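Local coordinates for protein NDP-N-acetyl-D-galactosaminuronic acid dehydrogenase (Methanosarcina mazei Go1, PDB 3G79) that probably catalyses the NAD-dependent oxidation of UDP-N-acetyl-D-mannosamine to the corresponding uronate, consuming two NAD per sugar nucleotide, at residues 432-435 with 436-440; 451-455 with 456-460; 374-377 with 378-382; 362-365 with 366-369; 397-400 with 401-404. All coordinates share one frame; numbering follows the deposited sequence.

Contact 1 of 5, residues 432-435 with 436-440; sequences ADWA and KKVSA
Val438 lays its CG2 methyl over the indole of Trp434, one turn earlier on helix 432-439. CG2 stands 3.6 Å above the ring plane of Trp434 and 13° off the normal through the six-membered ring, a CH-pi contact. Its closest ring atom is CE2 of Trp434, at 3.7 Å. Both torsions serve this meeting: CG of Trp434 is anti to the backbone N (chi1 -171°), while CG2 of Val438 lies beside its own backbone N and anti to the carbonyl carbon. The same methyl comes within 3.2 Å of Trp434 O, the carbonyl that accepts from Val438 N at 2.8 Å and almost straight (171° at the hydrogen). Three more helical bonds accompany it: Lys436 N to Ala432 O, Lys437 N to Asp433 O, and Ser439 N to Ala435 O at 2.8 Å. Lys437 runs its aliphatic part back along the preceding turn, CG lying 3.6 Å from Trp434 O. The helix ends with Ser439; Ala440, with positive phi, leaves it, and Ser439 OG donates to Ala440 O there. Farther out, Leu408 and Glu409 of helix 408-412 pack against Trp434, and Glu409 and Val412 against Val438. Asp433 OD1 forms a salt bridge with Lys461, whose carbonyl oxygen accepts from Lys436 NZ, and Glu457 OE1 accepts from Ala432 N at the helix start. The helix is thus amphipathic here: the Trp434-Val438 face is apolar and turned to helix 408-412, while Asp433 and Lys436 direct their charged ends to Lys461.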
loop_
_atom_site.group_PDB
_atom_site.type_symbol
_atom_site.label_atom_id
_atom_site.label_comp_id
_atom_site.label_asym_id
_atom_site.label_seq_id
_atom_site.Cartn_x
_atom_site.Cartn_y
_atom_site.Cartn_z
ATOM N N ALA A 432 -29.044 18.423 9.126
ATOM C CA ALA A 432 -29.781 17.586 10.068
ATOM C C ALA A 432 -31.287 17.925 10.185
ATOM O O ALA A 432 -32.127 17.036 10.076
ATOM C CB ALA A 432 -29.099 17.588 11.463
ATOM N N ASP A 433 -31.609 19.198 10.407
ATOM C CA ASP A 433 -32.987 19.676 10.554
ATOM C C ASP A 433 -33.916 19.107 9.504
ATOM O O ASP A 433 -35.007 18.604 9.805
ATOM C CB ASP A 433 -33.044 21.194 10.352
ATOM C CG ASP A 433 -32.568 21.964 11.529
ATOM O OD1 ASP A 433 -32.563 21.406 12.639
ATOM O OD2 ASP A 433 -32.192 23.146 11.322
ATOM N N TRP A 434 -33.458 19.235 8.266
ATOM C CA TRP A 434 -34.240 18.942 7.094
ATOM C C TRP A 434 -34.541 17.455 7.017
ATOM O O TRP A 434 -35.692 17.060 6.849
ATOM C CB TRP A 434 -33.496 19.413 5.849
ATOM C CG TRP A 434 -34.304 19.342 4.639
ATOM C CD1 TRP A 434 -35.120 20.318 4.143
ATOM C CD2 TRP A 434 -34.392 18.239 3.727
ATOM N NE1 TRP A 434 -35.715 19.888 2.970
ATOM C CE2 TRP A 434 -35.288 18.615 2.699
ATOM C CE3 TRP A 434 -33.805 16.975 3.678
ATOM C CZ2 TRP A 434 -35.606 17.767 1.631
ATOM C CZ3 TRP A 434 -34.122 16.138 2.618
ATOM C CH2 TRP A 434 -35.014 16.540 1.609
ATOM N N ALA A 435 -33.512 16.638 7.163
ATOM C CA ALA A 435 -33.682 15.183 7.114
ATOM C C ALA A 435 -34.543 14.723 8.271
ATOM O O ALA A 435 -35.352 13.804 8.123
ATOM C CB ALA A 435 -32.331 14.467 7.125
ATOM N N LYS A 436 -34.383 15.373 9.417
ATOM C CA LYS A 436 -35.193 15.057 10.578
ATOM C C LYS A 436 -36.657 15.321 10.289
ATOM O O LYS A 436 -37.509 14.508 10.625
ATOM C CB LYS A 436 -34.766 15.881 11.786
ATOM C CG LYS A 436 -35.004 15.191 13.133
ATOM C CD LYS A 436 -36.333 15.543 13.732
ATOM C CE LYS A 436 -36.582 14.771 15.044
ATOM N NZ LYS A 436 -35.628 15.175 16.127
ATOM N N LYS A 437 -36.956 16.458 9.679
ATOM C CA LYS A 437 -38.357 16.794 9.475
ATOM C C LYS A 437 -38.959 16.034 8.302
ATOM O O LYS A 437 -40.079 15.554 8.394
ATOM C CB LYS A 437 -38.628 18.318 9.460
ATOM C CG LYS A 437 -38.292 19.115 8.191
ATOM C CD LYS A 437 -37.741 20.541 8.529
ATOM C CE LYS A 437 -38.369 21.150 9.818
ATOM N NZ LYS A 437 -37.367 21.856 10.693
ATOM N N VAL A 438 -38.211 15.878 7.222
ATOM C CA VAL A 438 -38.727 15.128 6.103
ATOM C C VAL A 438 -38.902 13.657 6.476
ATOM O O VAL A 438 -39.953 13.083 6.235
ATOM C CB VAL A 438 -37.848 15.302 4.913
ATOM C CG1 VAL A 438 -38.343 14.429 3.802
ATOM C CG2 VAL A 438 -37.889 16.755 4.475
ATOM N N SER A 439 -37.896 13.049 7.100
ATOM C CA SER A 439 -38.067 11.687 7.590
ATOM C C SER A 439 -39.241 11.661 8.574
ATOM O O SER A 439 -39.948 10.652 8.694
ATOM C CB SER A 439 -36.782 11.147 8.255
ATOM O OG SER A 439 -36.601 11.631 9.586
ATOM N N ALA A 440 -39.476 12.792 9.248
ATOM C CA ALA A 440 -40.361 12.813 10.414
ATOM C C ALA A 440 -39.729 11.723 11.293
ATOM O O ALA A 440 -38.703 11.164 10.899
ATOM C CB ALA A 440 -41.814 12.506 10.017
#

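Contact 2 of 5, residues 451-455 with 456-460; sequences NVIEP and DEFIG
Ile453 reaches Phe458 five residues on, its CG2 methyl standing 3.9 Å above one face of the ring and offset toward the rim, a CH-pi contact. The two side chains meet at about a right angle. CG2 is 3.9 Å from Phe458 CD2, while CG1 lies 4.0 Å from Phe458 CZ, farther round the same ring. Next comes Glu454, whose backbone and side chain both take part. Its carbonyl O faces the edge of Phe458, near the ring plane and 3.3 Å from CD2. Its carboxylate bends back at chi2 (-76°) and caps the helix that follows: OE1 accepts from Glu457 N at 3.1 Å, met from above the carboxylate plane, and OE2 takes a weak bond from Asp456 N. Glu454 is therefore the N-cap of helix 455-459, which leads from strand 445-448 to strand 464-467 in the parallel sheet of the UDP-binding domain, a Rossmann-like fold. The carboxylate of Asp456 stands nearby, its OD2 4.2 Å from Glu454 OE2, a like-charged neighbour that the exposed helix end probably tolerates. A leucine in place of Phe458 would probably lose the flat face under the Ile453 methyl and the edge-to-face partner of Phe463, opening a gap between loop and helix. Pro455 opens the helix without needing an N-H. Its O accepts an almost straight bond from Ile459 N at 2.8 Å (173° at the hydrogen) and a weak one from Phe458 N, while its CB approaches Ile459 CD1. Tyr465 of strand 464-467 packs against Ile453, Pro455 and Ile459.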
loop_
_atom_site.group_PDB
_atom_site.type_symbol
_atom_site.label_atom_id
_atom_site.label_comp_id
_atom_site.label_asym_id
_atom_site.label_seq_id
_atom_site.Cartn_x
_atom_site.Cartn_y
_atom_site.Cartn_z
ATOM N N ASN A 451 -18.287 9.016 4.801
ATOM C CA ASN A 451 -17.648 10.114 5.533
ATOM C C ASN A 451 -18.093 11.504 5.047
ATOM O O ASN A 451 -17.275 12.394 4.963
ATOM C CB ASN A 451 -16.111 10.027 5.462
ATOM C CG ASN A 451 -15.412 10.947 6.482
ATOM O OD1 ASN A 451 -15.853 11.092 7.611
ATOM N ND2 ASN A 451 -14.325 11.576 6.073
ATOM N N VAL A 452 -19.375 11.694 4.727
ATOM C CA VAL A 452 -19.886 13.027 4.402
ATOM C C VAL A 452 -20.750 13.684 5.485
ATOM O O VAL A 452 -20.993 14.878 5.435
ATOM C CB VAL A 452 -20.663 13.032 3.077
ATOM C CG1 VAL A 452 -19.888 12.288 2.001
ATOM C CG2 VAL A 452 -22.039 12.449 3.252
ATOM N N ILE A 453 -21.210 12.908 6.460
ATOM C CA ILE A 453 -22.112 13.405 7.503
ATOM C C ILE A 453 -21.320 13.728 8.763
ATOM O O ILE A 453 -20.565 12.896 9.290
ATOM C CB ILE A 453 -23.299 12.406 7.763
ATOM C CG1 ILE A 453 -24.508 12.806 6.940
ATOM C CG2 ILE A 453 -23.829 12.461 9.152
ATOM C CD1 ILE A 453 -24.642 12.045 5.731
ATOM N N GLU A 454 -21.488 14.950 9.242
ATOM C CA GLU A 454 -20.854 15.368 10.476
ATOM C C GLU A 454 -21.719 14.848 11.621
ATOM O O GLU A 454 -22.862 15.274 11.776
ATOM C CB GLU A 454 -20.704 16.898 10.523
ATOM C CG GLU A 454 -19.583 17.396 11.446
ATOM C CD GLU A 454 -19.948 17.337 12.922
ATOM O OE1 GLU A 454 -20.895 18.047 13.324
ATOM O OE2 GLU A 454 -19.284 16.591 13.682
ATOM N N PRO A 455 -21.168 13.923 12.426
ATOM C CA PRO A 455 -21.900 13.232 13.498
ATOM C C PRO A 455 -22.580 14.162 14.501
ATOM O O PRO A 455 -23.755 13.953 14.814
ATOM C CB PRO A 455 -20.820 12.402 14.217
ATOM C CG PRO A 455 -19.662 12.339 13.278
ATOM C CD PRO A 455 -19.736 13.563 12.392
ATOM N N ASP A 456 -21.876 15.172 15.018
ATOM C CA ASP A 456 -22.440 15.903 16.151
ATOM C C ASP A 456 -23.664 16.717 15.793
ATOM O O ASP A 456 -24.615 16.791 16.574
ATOM C CB ASP A 456 -21.385 16.719 16.886
ATOM C CG ASP A 456 -20.311 15.828 17.535
ATOM O OD1 ASP A 456 -20.559 14.625 17.730
ATOM O OD2 ASP A 456 -19.214 16.326 17.842
ATOM N N GLU A 457 -23.658 17.280 14.585
ATOM C CA GLU A 457 -24.815 17.962 14.034
ATOM C C GLU A 457 -26.079 17.077 14.117
ATOM O O GLU A 457 -27.132 17.522 14.581
ATOM C CB GLU A 457 -24.528 18.381 12.600
ATOM C CG GLU A 457 -25.592 19.286 11.968
ATOM C CD GLU A 457 -25.380 19.474 10.470
ATOM O OE1 GLU A 457 -26.380 19.754 9.751
ATOM O OE2 GLU A 457 -24.215 19.337 10.009
ATOM N N PHE A 458 -25.942 15.827 13.702
ATOM C CA PHE A 458 -27.059 14.912 13.598
ATOM C C PHE A 458 -27.429 14.246 14.913
ATOM O O PHE A 458 -28.626 14.062 15.195
ATOM C CB PHE A 458 -26.788 13.864 12.511
ATOM C CG PHE A 458 -26.919 14.405 11.100
ATOM C CD1 PHE A 458 -27.974 14.003 10.282
ATOM C CD2 PHE A 458 -25.994 15.319 10.596
ATOM C CE1 PHE A 458 -28.094 14.479 8.992
ATOM C CE2 PHE A 458 -26.103 15.805 9.292
ATOM C CZ PHE A 458 -27.158 15.397 8.495
ATOM N N ILE A 459 -26.418 13.892 15.707
ATOM C CA ILE A 459 -26.637 13.365 17.050
ATOM C C ILE A 459 -27.390 14.395 17.930
ATOM O O ILE A 459 -28.366 14.063 18.608
ATOM C CB ILE A 459 -25.292 12.959 17.698
ATOM C CG1 ILE A 459 -24.684 11.725 17.021
ATOM C CG2 ILE A 459 -25.450 12.699 19.137
ATOM C CD1 ILE A 459 -23.245 11.434 17.470
ATOM N N GLY A 460 -26.953 15.651 17.884
ATOM C CA GLY A 460 -27.555 16.704 18.721
ATOM C C GLY A 460 -29.003 17.007 18.387
ATOM O O GLY A 460 -29.696 17.703 19.127
#

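Contact 3 of 5, residues 374-377 with 378-382; sequences PSEP and YRDLC
Glu376 and Asp380 stand one turn apart near the N-terminal end of helix 375-385, the crossover helix of the beta-alpha-beta unit made with strands 355-359 and 388-392; the contact is a local one between successive turns. Backbone bonds carry most of it. Arg379 N donates to Ser375 O at 2.8 Å, Asp380 N to Glu376 O at 2.9 Å, and Leu381 N to Pro377 O at 3.2 Å. Pro377 has no N-H to give, which costs little this close to the start of a helix. Leu381 turns its branch back over that turn, CG lying 3.5 Å from Pro377 O. On the next face, Glu376 and Asp380 run side by side and point the same way, their carboxylate planes 81° apart. They meet at Glu376 CG and Asp380 OD2, 4.1 Å from each other. Glu376 extends fully, with CG anti to the backbone N (chi1 -169°), which carries OE1 to 4.7 Å from Asp380 OD2 and OE2 to the hydroxyl of Tyr399. The two acids probably repel each other mildly, offset by the Tyr399 bond at Glu376 and by the guanidinium of Arg379, whose NH1 lies 4.0 Å from Asp380 OD1. The same NH1 stays 6.4 Å from Glu376 OE1, too far for a salt bridge with that acid. Around this turn, Tyr378 packs into Met336 and Thr340 of helix 321-345 and onto Val356 and Met358 of strand 355-359, while Arg379 lies on Met358 and on Val391 of strand 388-392.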
loop_
_atom_site.group_PDB
_atom_site.type_symbol
_atom_site.label_atom_id
_atom_site.label_comp_id
_atom_site.label_asym_id
_atom_site.label_seq_id
_atom_site.Cartn_x
_atom_site.Cartn_y
_atom_site.Cartn_z
ATOM N N PRO A 374 -21.589 -1.251 -5.126
ATOM C CA PRO A 374 -21.795 -1.923 -3.853
ATOM C C PRO A 374 -23.156 -1.538 -3.228
ATOM O O PRO A 374 -23.566 -2.151 -2.222
ATOM C CB PRO A 374 -20.602 -1.469 -3.002
ATOM C CG PRO A 374 -20.140 -0.153 -3.638
ATOM C CD PRO A 374 -20.493 -0.255 -5.087
ATOM N N SER A 375 -23.872 -0.581 -3.833
ATOM C CA SER A 375 -25.231 -0.228 -3.385
ATOM C C SER A 375 -26.253 -1.325 -3.716
ATOM O O SER A 375 -27.273 -1.468 -3.023
ATOM C CB SER A 375 -25.693 1.099 -4.006
ATOM O OG SER A 375 -24.788 2.145 -3.691
ATOM N N GLU A 376 -25.984 -2.093 -4.771
ATOM C CA GLU A 376 -26.892 -3.170 -5.142
ATOM C C GLU A 376 -26.943 -4.258 -4.061
ATOM O O GLU A 376 -27.992 -4.454 -3.479
ATOM C CB GLU A 376 -26.575 -3.740 -6.519
ATOM C CG GLU A 376 -27.615 -4.652 -7.049
ATOM C CD GLU A 376 -27.623 -4.681 -8.567
ATOM O OE1 GLU A 376 -28.238 -5.609 -9.136
ATOM O OE2 GLU A 376 -27.041 -3.759 -9.195
ATOM N N PRO A 377 -25.810 -4.943 -3.753
ATOM C CA PRO A 377 -25.992 -5.967 -2.707
ATOM C C PRO A 377 -26.580 -5.424 -1.406
ATOM O O PRO A 377 -27.227 -6.172 -0.703
ATOM C CB PRO A 377 -24.590 -6.543 -2.494
ATOM C CG PRO A 377 -23.651 -5.471 -2.979
ATOM C CD PRO A 377 -24.378 -4.779 -4.104
ATOM N N TYR A 378 -26.384 -4.143 -1.101
ATOM C CA TYR A 378 -26.975 -3.549 0.099
ATOM C C TYR A 378 -28.472 -3.456 -0.052
ATOM O O TYR A 378 -29.220 -3.921 0.817
ATOM C CB TYR A 378 -26.410 -2.171 0.394
ATOM C CG TYR A 378 -27.094 -1.522 1.597
ATOM C CD1 TYR A 378 -26.470 -1.484 2.867
ATOM C CD2 TYR A 378 -28.372 -0.937 1.468
ATOM C CE1 TYR A 378 -27.113 -0.894 3.954
ATOM C CE2 TYR A 378 -28.996 -0.365 2.529
ATOM C CZ TYR A 378 -28.377 -0.352 3.788
ATOM O OH TYR A 378 -29.050 0.255 4.850
ATOM N N ARG A 379 -28.915 -2.852 -1.152
ATOM C CA ARG A 379 -30.342 -2.749 -1.425
ATOM C C ARG A 379 -31.002 -4.117 -1.333
ATOM O O ARG A 379 -32.116 -4.244 -0.808
ATOM C CB ARG A 379 -30.603 -2.110 -2.794
ATOM C CG ARG A 379 -32.056 -2.127 -3.203
ATOM C CD ARG A 379 -32.255 -1.529 -4.556
ATOM N NE ARG A 379 -33.634 -1.621 -4.947
ATOM C CZ ARG A 379 -34.197 -2.592 -5.674
ATOM N NH1 ARG A 379 -33.514 -3.650 -6.125
ATOM N NH2 ARG A 379 -35.496 -2.510 -5.938
ATOM N N ASP A 380 -30.299 -5.140 -1.794
ATOM C CA ASP A 380 -30.842 -6.488 -1.799
ATOM C C ASP A 380 -31.046 -7.091 -0.424
ATOM O O ASP A 380 -32.069 -7.762 -0.193
ATOM C CB ASP A 380 -30.018 -7.400 -2.719
ATOM C CG ASP A 380 -30.429 -7.256 -4.187
ATOM O OD1 ASP A 380 -31.553 -6.770 -4.449
ATOM O OD2 ASP A 380 -29.644 -7.628 -5.082
ATOM N N LEU A 381 -30.091 -6.849 0.487
ATOM C CA LEU A 381 -30.216 -7.242 1.896
ATOM C C LEU A 381 -31.426 -6.608 2.575
ATOM O O LEU A 381 -32.166 -7.283 3.311
ATOM C CB LEU A 381 -28.939 -6.917 2.677
ATOM C CG LEU A 381 -27.716 -7.792 2.322
ATOM C CD1 LEU A 381 -26.425 -7.186 2.833
ATOM C CD2 LEU A 381 -27.855 -9.290 2.738
ATOM N N CYS A 382 -31.676 -5.334 2.320
ATOM C CA CYS A 382 -32.814 -4.718 2.966
ATOM C C CYS A 382 -34.151 -5.288 2.498
ATOM O O CYS A 382 -35.041 -5.524 3.307
ATOM C CB CYS A 382 -32.813 -3.242 2.727
ATOM S SG CYS A 382 -31.317 -2.527 3.288
#

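Contact 4 of 5, residues 362-365 with 366-369; sequences AFIK and DSDD
Ile364 and Ser367 close a type II beta turn, Ser367 N donating to Ile364 O at 2.9 Å, in the loop between strand 355-359 and helix 375-385 of the UDP-binding domain. Asp366 takes the third position with positive phi (79°), its carboxylate held by Tyr395 OH and Ser425 OG. Beyond the turn, Asp369 folds back over it. From CB its CG is placed between the backbone N and the carbonyl carbon (chi1 88°), bringing CG to 4.0 Å from Ile364 CD1. OD1 then comes 4.2 Å from Phe363 CZ, and a long, weak ion pair joins it to Arg371. OD2 accepts from Ser367 OG at 2.6 Å, on the anti side and 28° out of the carboxylate plane. The modelled approach of Ile364 CD1 to OD2 is too short to trust. An alanine at Asp369 is likely to leave the Ser367 hydroxyl without its carboxylate acceptor and less fixed in rotation, and Arg371 without its weak mate. Phe363 receives the CD1 methyl of Ile364 over one face, toward the rim. Ala362 CB points at the returning chain, 3.1 Å from Ser367 O and 3.4 Å from Asp369 O.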
loop_
_atom_site.group_PDB
_atom_site.type_symbol
_atom_site.label_atom_id
_atom_site.label_comp_id
_atom_site.label_asym_id
_atom_site.label_seq_id
_atom_site.Cartn_x
_atom_site.Cartn_y
_atom_site.Cartn_z
ATOM N N ALA A 362 -24.682 5.533 -7.640
ATOM C CA ALA A 362 -23.309 5.501 -8.164
ATOM C C ALA A 362 -22.334 5.341 -6.998
ATOM O O ALA A 362 -22.737 5.473 -5.857
ATOM C CB ALA A 362 -23.003 6.729 -8.925
ATOM N N PHE A 363 -21.066 5.051 -7.249
ATOM C CA PHE A 363 -20.146 4.856 -6.100
ATOM C C PHE A 363 -18.991 5.859 -6.018
ATOM O O PHE A 363 -18.286 5.874 -5.010
ATOM C CB PHE A 363 -19.641 3.405 -6.000
ATOM C CG PHE A 363 -19.043 2.897 -7.271
ATOM C CD1 PHE A 363 -17.663 2.975 -7.478
ATOM C CD2 PHE A 363 -19.859 2.374 -8.274
ATOM C CE1 PHE A 363 -17.096 2.519 -8.675
ATOM C CE2 PHE A 363 -19.329 1.932 -9.490
ATOM C CZ PHE A 363 -17.947 1.992 -9.701
ATOM N N ILE A 364 -18.827 6.698 -7.052
ATOM C CA ILE A 364 -17.875 7.840 -7.022
ATOM C C ILE A 364 -18.562 9.183 -6.815
ATOM O O ILE A 364 -19.573 9.459 -7.440
ATOM C CB ILE A 364 -16.959 7.980 -8.305
ATOM C CG1 ILE A 364 -16.613 6.631 -8.940
ATOM C CG2 ILE A 364 -15.684 8.764 -7.955
ATOM C CD1 ILE A 364 -17.554 6.271 -10.032
ATOM N N LYS A 365 -17.956 10.016 -5.971
ATOM C CA LYS A 365 -18.439 11.349 -5.647
ATOM C C LYS A 365 -18.861 12.079 -6.906
ATOM O O LYS A 365 -18.019 12.575 -7.622
ATOM C CB LYS A 365 -17.345 12.142 -4.921
ATOM C CG LYS A 365 -17.696 13.592 -4.583
ATOM C CD LYS A 365 -16.592 14.216 -3.729
ATOM C CE LYS A 365 -16.957 15.618 -3.181
ATOM N NZ LYS A 365 -15.924 16.161 -2.194
ATOM N N ASP A 366 -20.162 12.093 -7.182
ATOM C CA ASP A 366 -20.768 12.832 -8.318
ATOM C C ASP A 366 -20.659 12.199 -9.705
ATOM O O ASP A 366 -20.586 12.900 -10.705
ATOM C CB ASP A 366 -20.318 14.295 -8.323
ATOM C CG ASP A 366 -20.847 15.055 -7.123
ATOM O OD1 ASP A 366 -20.093 15.870 -6.556
ATOM O OD2 ASP A 366 -22.020 14.824 -6.729
ATOM N N SER A 367 -20.680 10.870 -9.759
ATOM C CA SER A 367 -20.564 10.177 -11.027
ATOM C C SER A 367 -21.890 9.615 -11.470
ATOM O O SER A 367 -22.728 9.308 -10.640
ATOM C CB SER A 367 -19.594 9.025 -10.910
ATOM O OG SER A 367 -19.797 8.112 -11.979
ATOM N N ASP A 368 -22.046 9.442 -12.777
ATOM C CA ASP A 368 -23.240 8.824 -13.363
ATOM C C ASP A 368 -23.177 7.304 -13.560
ATOM O O ASP A 368 -24.005 6.739 -14.269
ATOM C CB ASP A 368 -23.603 9.509 -14.701
ATOM C CG ASP A 368 -22.638 9.181 -15.855
ATOM O OD1 ASP A 368 -22.819 9.786 -16.935
ATOM O OD2 ASP A 368 -21.721 8.345 -15.721
ATOM N N ASP A 369 -22.206 6.636 -12.956
ATOM C CA ASP A 369 -22.041 5.237 -13.275
ATOM C C ASP A 369 -22.122 4.301 -12.090
ATOM O O ASP A 369 -21.533 4.541 -11.016
ATOM C CB ASP A 369 -20.739 5.002 -14.046
ATOM C CG ASP A 369 -19.562 4.768 -13.132
ATOM O OD1 ASP A 369 -18.786 3.796 -13.367
ATOM O OD2 ASP A 369 -19.458 5.560 -12.164
#

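Contact 5 of 5, residues 397-400 with 401-404; sequences VNYP and GVEI
A type II beta turn from Tyr399 to Val402 reverses the chain between strand 388-392 and the edge strand 404-405 of the domain's parallel sheet, and brings Tyr399 against Val402 and Ile404. Pro400 and Gly401 fill the two central positions. Gly401 has positive phi (60°), and a CB here would lie only 3.1 Å from Pro400 C, a tight fit that the missing side chain avoids. The turn draws two acceptors together, Tyr399 O and Val402 O standing 3.3 Å apart, and what holds the corner between the segments is largely apolar. Tyr399 and Val402 run side by side and point the same way. CD2 of the tyrosine ring meets Val402 CB at 3.6 Å, with the CG1 branch next, 3.9 Å from the same CD2. CG of Tyr399 is anti to the backbone N (chi1 -160°), which lays the ring along the valine. Pro400 CD crosses one face of the tyrosine ring 3.3 Å above the plane and toward the rim, which probably hinders the ring from turning. Beyond the segments, Trp361 stacks edge-to-face on Tyr399 and also touches Val402 and Ile404, so one indole touches two residues of the turn and Ile404 beyond it. Tyr399 OH, besides its hydrogen bond to Glu376 of helix 375-385, makes a weak hydrogen bond to Ala370 O in the loop ahead of that helix. Past the turn, Ile404 points back at it, its CD1 methyl 3.6 Å from Tyr399 CB.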
loop_
_atom_site.group_PDB
_atom_site.type_symbol
_atom_site.label_atom_id
_atom_site.label_comp_id
_atom_site.label_asym_id
_atom_site.label_seq_id
_atom_site.Cartn_x
_atom_site.Cartn_y
_atom_site.Cartn_z
ATOM N N VAL A 397 -29.334 7.814 -14.153
ATOM C CA VAL A 397 -30.640 7.604 -14.726
ATOM C C VAL A 397 -30.636 6.254 -15.455
ATOM O O VAL A 397 -29.644 5.886 -16.103
ATOM C CB VAL A 397 -31.078 8.816 -15.619
ATOM C CG1 VAL A 397 -30.325 8.836 -16.950
ATOM C CG2 VAL A 397 -32.607 8.855 -15.807
ATOM N N ASN A 398 -31.725 5.503 -15.304
ATOM C CA ASN A 398 -31.963 4.293 -16.099
ATOM C C ASN A 398 -31.065 3.135 -15.721
ATOM O O ASN A 398 -30.227 2.698 -16.517
ATOM C CB ASN A 398 -31.848 4.574 -17.610
ATOM C CG ASN A 398 -33.094 5.222 -18.179
ATOM O OD1 ASN A 398 -33.009 6.159 -18.977
ATOM N ND2 ASN A 398 -34.263 4.727 -17.772
ATOM N N TYR A 399 -31.227 2.651 -14.499
ATOM C CA TYR A 399 -30.563 1.421 -14.115
ATOM C C TYR A 399 -31.498 0.299 -14.515
ATOM O O TYR A 399 -32.730 0.452 -14.420
ATOM C CB TYR A 399 -30.257 1.374 -12.616
ATOM C CG TYR A 399 -29.181 0.387 -12.225
ATOM C CD1 TYR A 399 -27.829 0.700 -12.378
ATOM C CD2 TYR A 399 -29.506 -0.857 -11.692
ATOM C CE1 TYR A 399 -26.835 -0.190 -11.995
ATOM C CE2 TYR A 399 -28.509 -1.771 -11.323
ATOM C CZ TYR A 399 -27.186 -1.419 -11.476
ATOM O OH TYR A 399 -26.205 -2.302 -11.106
ATOM N N PRO A 400 -30.923 -0.821 -14.994
ATOM C CA PRO A 400 -31.786 -1.927 -15.425
ATOM C C PRO A 400 -32.524 -2.615 -14.243
ATOM O O PRO A 400 -31.884 -3.036 -13.262
ATOM C CB PRO A 400 -30.808 -2.877 -16.150
ATOM C CG PRO A 400 -29.507 -2.070 -16.323
ATOM C CD PRO A 400 -29.488 -1.108 -15.206
ATOM N N GLY A 401 -33.857 -2.685 -14.362
ATOM C CA GLY A 401 -34.753 -3.348 -13.400
ATOM C C GLY A 401 -34.714 -2.803 -11.978
ATOM O O GLY A 401 -34.982 -3.543 -11.034
ATOM N N VAL A 402 -34.383 -1.517 -11.829
ATOM C CA VAL A 402 -34.188 -0.856 -10.523
ATOM C C VAL A 402 -34.509 0.642 -10.671
ATOM O O VAL A 402 -33.874 1.332 -11.461
ATOM C CB VAL A 402 -32.716 -1.072 -10.009
ATOM C CG1 VAL A 402 -32.285 -0.016 -9.021
ATOM C CG2 VAL A 402 -32.539 -2.446 -9.396
ATOM N N GLU A 403 -35.485 1.146 -9.914
ATOM C CA GLU A 403 -35.916 2.554 -10.071
ATOM C C GLU A 403 -35.254 3.563 -9.121
ATOM O O GLU A 403 -35.306 3.404 -7.912
ATOM C CB GLU A 403 -37.458 2.703 -10.103
ATOM C CG GLU A 403 -38.273 1.799 -9.170
ATOM C CD GLU A 403 -39.807 2.009 -9.299
ATOM O OE1 GLU A 403 -40.570 1.077 -8.950
ATOM O OE2 GLU A 403 -40.249 3.099 -9.743
ATOM N N ILE A 404 -34.618 4.581 -9.707
ATOM C CA ILE A 404 -33.779 5.565 -8.999
ATOM C C ILE A 404 -34.444 6.915 -9.136
ATOM O O ILE A 404 -35.026 7.212 -10.175
ATOM C CB ILE A 404 -32.303 5.674 -9.610
ATOM C CG1 ILE A 404 -31.410 4.464 -9.286
ATOM C CG2 ILE A 404 -31.546 6.880 -9.063
ATOM C CD1 ILE A 404 -31.770 3.168 -9.933
#

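How the contacts relate
All five contacts are local and belong to the UDP-binding part of the chain. Contacts 1 and 3 are helical turns, partly buried and built mainly on backbone bonds, but contact 1 adds an aromatic face where contact 3 sets two acids side by side. Contact 2 starts a helix instead, through an N-cap. Contacts 4 and 5 are surface type II turns, one polar with carboxylates, the other mostly apolar. Contacts 1 and 2 touch each other near strands 445-448 and 464-467; contact 3, beside strands 355-359 and 388-392, touches both turns, packing against contact 4 and hydrogen-bonding to contact 5. The centres of contacts 2 and 5 are about 30 Å apart.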